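Local coordinates for protein NAD-dependent formate dehydrogenase gamma subunit (Cupriavidus necator, PDB 6VW7) that carries a [2Fe-2S] cluster in a thioredoxin-like domain and, as the gamma subunit of an NAD-dependent formate dehydrogenase, probably takes part in electron transfer, at residues A[45-50]-A[74-79]. Residues are numbered along the deposited sequence; the frame is centred on the assembly and turned at random. Where two conformers were deposited one is given.
Sequences IPDAAV and FRQQPA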
ATOM      1  N   ILE A  45     -10.610  19.772  12.625  1.00 34.86           N
ATOM      2  CA  ILE A  45     -11.688  19.448  13.550  1.00 36.17           C
ATOM      3  C   ILE A  45     -11.639  20.471  14.681  1.00 33.74           C
ATOM      4  O   ILE A  45     -10.744  20.397  15.536  1.00 31.59           O
ATOM      5  CB  ILE A  45     -11.574  18.015  14.087  1.00 36.64           C
ATOM      6  CG1 ILE A  45     -11.697  17.013  12.934  1.00 37.39           C
ATOM      7  CG2 ILE A  45     -12.630  17.754  15.159  1.00 36.94           C
ATOM      8  CD1 ILE A  45     -10.484  16.204  12.774  1.00 38.63           C
ATOM      9  N   PRO A  46     -12.573  21.422  14.737  1.00 32.55           N
ATOM     10  CA  PRO A  46     -12.522  22.436  15.796  1.00 32.19           C
ATOM     11  C   PRO A  46     -12.861  21.818  17.136  1.00 34.32           C
ATOM     12  O   PRO A  46     -13.668  20.889  17.227  1.00 35.18           O
ATOM     13  CB  PRO A  46     -13.589  23.456  15.378  1.00 33.51           C
ATOM     14  CG  PRO A  46     -14.132  22.985  14.043  1.00 31.96           C
ATOM     15  CD  PRO A  46     -13.772  21.558  13.886  1.00 31.79           C
ATOM     16  N   ASP A  47     -12.243  22.363  18.190  1.00 37.31           N
ATOM     17  CA  ASP A  47     -12.535  21.896  19.543  1.00 38.18           C
ATOM     18  C   ASP A  47     -14.029  21.952  19.831  1.00 35.97           C
ATOM     19  O   ASP A  47     -14.567  21.095  20.543  1.00 35.39           O
ATOM     20  CB  ASP A  47     -11.771  22.739  20.568  1.00 43.59           C
ATOM     21  CG  ASP A  47     -10.316  22.296  20.743  1.00 48.59           C
ATOM     22  OD1 ASP A  47      -9.927  21.206  20.256  1.00 47.17           O
ATOM     23  OD2 ASP A  47      -9.556  23.071  21.364  1.00 51.55           O
ATOM     24  N   ALA A  48     -14.717  22.961  19.289  1.00 34.43           N
ATOM     25  CA  ALA A  48     -16.140  23.115  19.556  1.00 36.44           C
ATOM     26  C   ALA A  48     -16.983  22.010  18.932  1.00 33.84           C
ATOM     27  O   ALA A  48     -18.155  21.876  19.293  1.00 36.03           O
ATOM     28  CB  ALA A  48     -16.633  24.480  19.063  1.00 38.77           C
ATOM     29  N   ALA A  49     -16.432  21.214  18.019  1.00 31.22           N
ATOM     30  CA  ALA A  49     -17.201  20.100  17.482  1.00 29.22           C
ATOM     31  C   ALA A  49     -17.233  18.904  18.422  1.00 31.27           C
ATOM     32  O   ALA A  49     -18.128  18.058  18.301  1.00 31.42           O
ATOM     33  CB  ALA A  49     -16.634  19.659  16.136  1.00 28.16           C
ATOM     34  N   VAL A  50     -16.260  18.788  19.329  1.00 31.13           N
ATOM     35  CA  VAL A  50     -16.161  17.582  20.155  1.00 30.08           C
ATOM     36  C   VAL A  50     -17.425  17.340  20.977  1.00 32.26           C
ATOM     37  O   VAL A  50     -17.940  16.210  20.953  1.00 30.19           O
ATOM     38  CB  VAL A  50     -14.884  17.626  21.007  1.00 31.47           C
ATOM     39  CG1 VAL A  50     -14.843  16.441  21.985  1.00 33.25           C
ATOM     40  CG2 VAL A  50     -13.657  17.617  20.082  1.00 29.42           C
ATOM     41  N   PHE A  74      -5.374  13.726  11.561  1.00 26.99           N
ATOM     42  CA  PHE A  74      -6.360  14.735  11.962  1.00 27.38           C
ATOM     43  C   PHE A  74      -5.669  15.970  12.525  1.00 31.53           C
ATOM     44  O   PHE A  74      -4.749  15.856  13.336  1.00 32.40           O
ATOM     45  CB  PHE A  74      -7.325  14.163  13.007  1.00 26.17           C
ATOM     46  CG  PHE A  74      -8.208  13.058  12.478  1.00 26.53           C
ATOM     47  CD1 PHE A  74      -8.881  13.205  11.275  1.00 25.56           C
ATOM     48  CD2 PHE A  74      -8.368  11.878  13.188  1.00 25.64           C
ATOM     49  CE1 PHE A  74      -9.691  12.189  10.777  1.00 25.51           C
ATOM     50  CE2 PHE A  74      -9.175  10.856  12.700  1.00 25.69           C
ATOM     51  CZ  PHE A  74      -9.827  11.000  11.500  1.00 25.58           C
ATOM     52  N   ARG A  75      -6.100  17.152  12.105  1.00 35.63           N
ATOM     53  CA  ARG A  75      -5.559  18.381  12.661  0.57 38.97           C
ATOM     54  C   ARG A  75      -6.664  19.155  13.359  1.00 38.55           C
ATOM     55  O   ARG A  75      -7.828  19.112  12.953  1.00 37.29           O
ATOM     56  CB  ARG A  75      -4.865  19.249  11.599  0.57 41.30           C
ATOM     57  CG  ARG A  75      -5.598  19.439  10.294  0.57 41.80           C
ATOM     58  CD  ARG A  75      -4.714  20.194   9.294  0.57 42.31           C
ATOM     59  NE  ARG A  75      -3.587  19.392   8.826  0.57 42.49           N
ATOM     60  CZ  ARG A  75      -2.309  19.614   9.133  0.57 41.95           C
ATOM     61  NH1 ARG A  75      -1.967  20.633   9.913  0.57 43.35           N
ATOM     62  NH2 ARG A  75      -1.368  18.819   8.651  0.57 39.40           N
ATOM     63  N   GLN A  76      -6.289  19.829  14.443  1.00 41.86           N
ATOM     64  CA  GLN A  76      -7.221  20.598  15.255  1.00 44.54           C
ATOM     65  C   GLN A  76      -7.149  22.095  14.994  1.00 42.87           C
ATOM     66  O   GLN A  76      -7.858  22.856  15.650  1.00 43.55           O
ATOM     67  CB  GLN A  76      -6.980  20.305  16.740  1.00 48.18           C
ATOM     68  CG  GLN A  76      -7.376  18.892  17.114  1.00 50.53           C
ATOM     69  CD  GLN A  76      -7.052  18.531  18.549  1.00 55.31           C
ATOM     70  OE1 GLN A  76      -7.947  18.436  19.394  1.00 58.20           O
ATOM     71  NE2 GLN A  76      -5.765  18.306  18.831  1.00 54.75           N
ATOM     72  N   GLN A  77      -6.294  22.534  14.079  1.00 42.07           N
ATOM     73  CA  GLN A  77      -6.201  23.924  13.669  1.00 42.46           C
ATOM     74  C   GLN A  77      -5.975  23.954  12.166  1.00 41.30           C
ATOM     75  O   GLN A  77      -5.389  23.018  11.614  1.00 36.47           O
ATOM     76  CB  GLN A  77      -5.054  24.654  14.390  1.00 44.06           C
ATOM     77  N   PRO A  78      -6.408  25.012  11.481  1.00 45.23           N
ATOM     78  CA  PRO A  78      -6.257  25.043  10.021  1.00 45.83           C
ATOM     79  C   PRO A  78      -4.796  24.929   9.604  1.00 45.05           C
ATOM     80  O   PRO A  78      -3.890  25.389  10.300  1.00 45.96           O
ATOM     81  CB  PRO A  78      -6.840  26.407   9.632  1.00 46.94           C
ATOM     82  CG  PRO A  78      -7.732  26.776  10.767  1.00 48.10           C
ATOM     83  CD  PRO A  78      -7.099  26.205  11.995  1.00 47.07           C
ATOM     84  N   ALA A  79      -4.569  24.254   8.484  1.00 43.65           N
ATOM     85  CA  ALA A  79      -3.252  24.219   7.871  1.00 43.95           C
ATOM     86  C   ALA A  79      -3.104  25.432   6.960  1.00 45.12           C
ATOM     87  O   ALA A  79      -4.041  26.205   6.768  1.00 46.02           O
ATOM     88  CB  ALA A  79      -3.052  22.917   7.100  1.00 41.99           C
TER
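Ile45 meets Phe74, Arg75 and Gln76 where two loops of the N-terminal helical part of this complex I 24 kDa-type subunit run together. One loop joins helix 31-42 to helix 50-57; the other leads from helix 61-70 toward strand 82-87, the first strand of the thioredoxin-like sheet; the contact itself lies away from the iron-sulfur cluster. A single backbone hydrogen bond ties them: Ile45 N gives its hydrogen to Arg75 O at 2.9 Å, with an N-H...O angle of 168°. Directly beside it a weaker contact runs the other way, Gln76 CA to Ile45 O at 3.5 Å, a CA-H...O approach. Both backbone polar groups of Ile45 therefore face residues 75 and 76, and the pair brings Ile45 CA and Gln76 CA to 4.9 Å without any regular strand forming.

The apolar part is carried by the longer branch of Ile45. CG1 stands beside the backbone N, and a chi2 of 118°, away from a staggered value, swings CD1 alongside the backbone bond to Phe74, lying 3.7 Å from Phe74 CD1 and 3.8 Å from Phe74 CB. The methyl thus fits into the corner where the ring joins its stem, meeting the ring obliquely. Leu35 and Gln39 of helix 31-42 touch both side chains, Ile68 of helix 61-70 packs on Ile45, and Ala267 of the beta subunit touches Phe74, which places this apolar patch near the subunit interface. Arg75 CB points away from the 45-50 loop, and in the conformer given NH2 forms a salt bridge with Glu124 OE2.

At the outer end the extended Gln76 side chain passes Ile45 O and brings its amide up to the Asp47 carboxylate at a slant, the planes 74° apart; the closest atoms there are two oxygens, Asp47 OD1 and Gln76 OE1, at 3.5 Å, a contact and not a hydrogen bond.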